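Local structure of 2-dehydropantoate 2-reductase (2QYT) at residues V134-C139 with D172-L177; R242-Q247 with V291-A296. The protein probably catalyses the NADPH-dependent reduction of ketopantoate to (R)-pantoate, a step in the biosynthesis of pantothenate. One frame throughout, in Å; residues are numbered along the deposited sequence.

Overall arrangement
The N-terminal half of the chain holds a five-stranded parallel sheet of Rossmann type, with strand 111-115 at one edge, and a mixed sheet that includes strand 137-148. Interaction 1 closes a loop of 32 residues made largely of strand: it joins the run-in to strand 137-148 to the start of helix 172-183, which packs on the parallel sheet. The chain then enters the helical C-terminal part, where interaction 2 joins the end of helix 227-244 to helix 288-296. Its loop of 43 residues includes helix 252-262 and the unmodelled residues 264-283. Interactions 1 and 2 are in series, neither nested nor crossed, with about 26 Å between the centres of interaction 1 and interaction 2.

Interaction 1 (V134-C139 with D172-L177); sequences VVWKGC and DDEVRL
Trp136 presses the six-membered part of its indole against Asp173, Glu174 and Leu177 in the first turns of helix 172-183, a helix that packs on the parallel sheet of the Rossmann-type domain. Leu177 itself touches Ile11 and Leu114 of that sheet, and Trp136 is held by backbone bonding to Ile113. The indole links the run-in to strand 137-148 with the helix, close to strand 111-115 at the edge of the parallel sheet.

The evidence for a CH-pi contact is the position of Glu174 CG: it lies 3.8 Å from the centroid of the six-membered ring of Trp136 and only 18° off the ring normal, which puts the methylene over one face. Beyond CG the extended chain (chi2 -176°) lifts the carboxylate away from that face, toward Asn190 through OE1 and toward Ser165 and the amide of Thr171 through OE2. These bonds satisfy a buried acid and should fix the methylene on the face.

At the rim the contacts are van der Waals. Trp136 CH2 is the foremost atom, 3.3 Å from Glu174 N and 3.4 Å from Asp173 C, so the indole abuts the peptide joining these two residues. The oxygen of that peptide, Asp173 O, lies in the ring plane at the edge. Asp173 CB is also close, 3.7 Å from Trp136 CH2, while the Asp173 carboxylate turns to a salt bridge with Lys112. Leu177 adds the apolar partner: its CD2 reaches the edge of the ring near the plane, 3.8 Å from Trp136 CZ3.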
# COMPACT_ATOMS: atom_id res chain seq x y z
N VAL A 134 -15.87 7.37 1.04
CA VAL A 134 -15.70 5.90 1.06
C VAL A 134 -14.20 5.49 0.96
O VAL A 134 -13.77 4.51 1.54
CB VAL A 134 -16.54 5.20 -0.07
CG1 VAL A 134 -16.18 3.72 -0.22
CG2 VAL A 134 -18.05 5.33 0.18
N VAL A 135 -13.41 6.25 0.23
CA VAL A 135 -12.05 5.82 -0.06
C VAL A 135 -11.09 6.62 0.82
O VAL A 135 -11.06 7.82 0.74
CB VAL A 135 -11.71 5.94 -1.59
CG1 VAL A 135 -10.23 5.60 -1.87
CG2 VAL A 135 -12.68 5.08 -2.44
N TRP A 136 -10.35 5.94 1.69
CA TRP A 136 -9.29 6.57 2.46
C TRP A 136 -7.93 6.34 1.77
O TRP A 136 -7.88 5.66 0.77
CB TRP A 136 -9.26 6.01 3.87
CG TRP A 136 -10.48 6.38 4.74
CD1 TRP A 136 -11.42 7.37 4.52
CD2 TRP A 136 -10.81 5.79 6.00
NE1 TRP A 136 -12.30 7.42 5.56
CE2 TRP A 136 -11.97 6.44 6.47
CE3 TRP A 136 -10.25 4.75 6.76
CZ2 TRP A 136 -12.59 6.08 7.68
CZ3 TRP A 136 -10.86 4.39 7.96
CH2 TRP A 136 -12.02 5.06 8.40
N LYS A 137 -6.87 6.95 2.27
CA LYS A 137 -5.53 6.80 1.72
C LYS A 137 -4.72 6.00 2.70
O LYS A 137 -4.92 6.10 3.91
CB LYS A 137 -4.88 8.17 1.57
CG LYS A 137 -5.69 9.08 0.70
CD LYS A 137 -4.95 10.30 0.27
CE LYS A 137 -5.94 11.18 -0.48
NZ LYS A 137 -5.37 12.51 -0.81
N GLY A 138 -3.81 5.19 2.19
CA GLY A 138 -2.94 4.41 3.07
C GLY A 138 -1.63 4.07 2.40
O GLY A 138 -1.52 4.15 1.18
N CYS A 139 -0.62 3.76 3.21
CA CYS A 139 0.60 3.18 2.71
C CYS A 139 1.30 2.37 3.81
O CYS A 139 1.18 2.68 5.00
CB CYS A 139 1.53 4.24 2.13
SG CYS A 139 2.31 5.29 3.37
N ASP A 172 -15.08 8.91 13.39
CA ASP A 172 -15.37 7.77 14.24
C ASP A 172 -14.93 6.47 13.60
O ASP A 172 -14.37 5.62 14.29
CB ASP A 172 -16.87 7.70 14.55
CG ASP A 172 -17.32 8.82 15.46
OD1 ASP A 172 -16.43 9.45 16.10
OD2 ASP A 172 -18.55 9.06 15.52
N ASP A 173 -15.20 6.31 12.30
CA ASP A 173 -14.80 5.10 11.56
C ASP A 173 -13.28 4.99 11.56
O ASP A 173 -12.76 3.89 11.66
CB ASP A 173 -15.35 5.07 10.12
CG ASP A 173 -16.82 4.56 10.04
OD1 ASP A 173 -17.42 4.17 11.08
OD2 ASP A 173 -17.40 4.54 8.91
N GLU A 174 -12.58 6.14 11.51
CA GLU A 174 -11.09 6.18 11.51
C GLU A 174 -10.45 5.79 12.84
O GLU A 174 -9.54 4.97 12.88
CB GLU A 174 -10.60 7.59 11.20
CG GLU A 174 -10.17 7.81 9.83
CD GLU A 174 -9.63 9.19 9.67
OE1 GLU A 174 -8.45 9.29 9.32
OE2 GLU A 174 -10.37 10.17 9.87
N VAL A 175 -10.92 6.43 13.91
CA VAL A 175 -10.52 6.08 15.28
C VAL A 175 -10.85 4.61 15.52
O VAL A 175 -10.03 3.86 16.03
CB VAL A 175 -11.22 6.99 16.32
CG1 VAL A 175 -10.90 6.53 17.75
CG2 VAL A 175 -10.80 8.44 16.13
N ARG A 176 -12.04 4.19 15.10
CA ARG A 176 -12.38 2.78 15.22
C ARG A 176 -11.35 1.91 14.51
O ARG A 176 -10.87 0.92 15.09
CB ARG A 176 -13.78 2.48 14.70
CG ARG A 176 -14.24 1.06 15.05
CD ARG A 176 -15.70 0.80 14.65
NE ARG A 176 -15.94 0.75 13.20
CZ ARG A 176 -17.12 0.45 12.67
NH1 ARG A 176 -18.16 0.14 13.46
NH2 ARG A 176 -17.30 0.44 11.34
N LEU A 177 -11.01 2.23 13.26
CA LEU A 177 -10.03 1.38 12.57
C LEU A 177 -8.64 1.41 13.26
O LEU A 177 -7.98 0.39 13.38
CB LEU A 177 -9.95 1.66 11.07
CG LEU A 177 -9.10 0.66 10.25
CD1 LEU A 177 -9.70 -0.76 10.27
CD2 LEU A 177 -8.97 1.18 8.83

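Interaction 2 (R242-Q247 with V291-A296); sequences RAKYGQ and VREAEA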
# COMPACT_ATOMS: atom_id res chain seq x y z
N ARG A 242 5.94 19.63 -5.28
CA ARG A 242 5.89 21.03 -4.86
C ARG A 242 4.99 21.87 -5.77
O ARG A 242 4.46 22.90 -5.35
CB ARG A 242 7.30 21.63 -4.78
CG ARG A 242 7.45 22.64 -3.66
CD ARG A 242 8.88 23.14 -3.52
NE ARG A 242 9.79 22.11 -3.01
CZ ARG A 242 10.89 21.71 -3.63
NH1 ARG A 242 11.24 22.23 -4.81
NH2 ARG A 242 11.66 20.78 -3.07
N ALA A 243 4.82 21.41 -7.01
CA ALA A 243 3.94 22.07 -7.97
C ALA A 243 2.46 21.70 -7.82
O ALA A 243 1.60 22.59 -7.80
CB ALA A 243 4.42 21.81 -9.39
N LYS A 244 2.15 20.40 -7.72
CA LYS A 244 0.74 19.96 -7.76
C LYS A 244 -0.00 19.97 -6.43
O LYS A 244 -1.17 20.36 -6.40
CB LYS A 244 0.58 18.61 -8.48
CG LYS A 244 1.23 17.39 -7.82
CD LYS A 244 0.76 16.10 -8.47
CE LYS A 244 -0.76 15.91 -8.34
NZ LYS A 244 -1.22 14.65 -8.98
N TYR A 245 0.65 19.54 -5.35
CA TYR A 245 0.06 19.64 -4.01
C TYR A 245 0.50 20.93 -3.31
O TYR A 245 0.62 20.97 -2.08
CB TYR A 245 0.39 18.42 -3.13
CG TYR A 245 0.03 17.07 -3.73
CD1 TYR A 245 -1.24 16.47 -3.48
CD2 TYR A 245 0.96 16.37 -4.51
CE1 TYR A 245 -1.56 15.21 -4.02
CE2 TYR A 245 0.65 15.12 -5.06
CZ TYR A 245 -0.60 14.54 -4.81
OH TYR A 245 -0.87 13.30 -5.37
N GLY A 246 0.78 21.95 -4.12
CA GLY A 246 0.91 23.34 -3.66
C GLY A 246 1.97 23.70 -2.62
O GLY A 246 2.52 24.81 -2.65
N GLN A 247 2.25 22.76 -1.72
CA GLN A 247 3.08 23.01 -0.53
C GLN A 247 4.37 22.20 -0.58
O GLN A 247 5.38 22.68 -1.10
CB GLN A 247 2.30 22.70 0.75
CG GLN A 247 0.94 23.39 0.81
CD GLN A 247 -0.02 22.68 1.74
OE1 GLN A 247 -0.96 22.00 1.29
NE2 GLN A 247 0.20 22.83 3.04
N VAL A 291 6.91 11.65 -15.24
CA VAL A 291 7.06 12.31 -16.54
C VAL A 291 5.76 13.02 -16.99
O VAL A 291 5.76 14.19 -17.43
CB VAL A 291 7.54 11.30 -17.63
CG1 VAL A 291 7.44 11.90 -19.05
CG2 VAL A 291 8.97 10.82 -17.34
N ARG A 292 4.64 12.31 -16.89
CA ARG A 292 3.40 12.84 -17.40
C ARG A 292 2.78 13.90 -16.52
O ARG A 292 2.21 14.88 -17.02
CB ARG A 292 2.44 11.71 -17.71
CG ARG A 292 2.73 11.10 -19.07
CD ARG A 292 1.68 10.07 -19.44
NE ARG A 292 2.32 8.78 -19.67
CZ ARG A 292 2.58 7.88 -18.71
NH1 ARG A 292 2.24 8.10 -17.43
NH2 ARG A 292 3.18 6.76 -19.03
N GLU A 293 2.89 13.74 -15.21
CA GLU A 293 2.41 14.75 -14.28
C GLU A 293 3.11 16.11 -14.47
O GLU A 293 2.43 17.16 -14.53
CB GLU A 293 2.49 14.24 -12.84
CG GLU A 293 1.45 14.81 -11.89
CD GLU A 293 0.06 14.70 -12.45
OE1 GLU A 293 -0.28 13.64 -13.04
OE2 GLU A 293 -0.69 15.70 -12.34
N ALA A 294 4.45 16.09 -14.60
CA ALA A 294 5.22 17.31 -14.97
C ALA A 294 4.86 17.94 -16.34
O ALA A 294 4.84 19.17 -16.47
CB ALA A 294 6.72 17.04 -14.88
N GLU A 295 4.61 17.11 -17.36
CA GLU A 295 3.98 17.60 -18.60
C GLU A 295 2.83 18.56 -18.30
O GLU A 295 2.70 19.63 -18.97
CB GLU A 295 3.37 16.44 -19.41
CG GLU A 295 3.91 16.25 -20.86
CD GLU A 295 4.18 14.75 -21.09
OE1 GLU A 295 3.12 14.00 -21.21
OE2 GLU A 295 5.45 14.32 -21.10
N ALA A 296 2.00 18.15 -17.31
CA ALA A 296 0.72 18.81 -17.04
C ALA A 296 0.86 20.04 -16.15
O ALA A 296 0.11 21.02 -16.32
CB ALA A 296 -0.26 17.82 -16.42
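Lys244 NZ is gripped from helix 288-296 by two groups: it forms a salt bridge with Glu293 OE2 at 3.6 Å and a hydrogen bond with the hydroxyl of Tyr289, four residues earlier in the same helix. The distance to the carboxylate argues for attraction between charges, with the tyrosine hydroxyl as the stronger polar partner.

The aliphatic parts of the two side chains also meet. They cross at about a right angle, with Lys244 CD resting 3.7 Å from Glu293 CG and the charged ends lying beyond. The lysine bends at chi3 (-61°) and the glutamate at chi2 (51°), which places NZ and OE2 near each other. The backbones stay well apart, with 8.5 Å between Lys244 CA and Glu293 CA, and the bridge spans that gap at the protein surface.

The contact falls where helix 227-244 ends, Tyr245 being the first residue to leave helical backbone angles. Around it, Leu297, just after helix 288-296, touches both Ala243 and Lys244, and helix 302-309 lies against Val291 and Arg292 through Tyr308. Within the C-terminal helical domain, the bridge thus links the end of helix 227-244 to the side of helix 288-296.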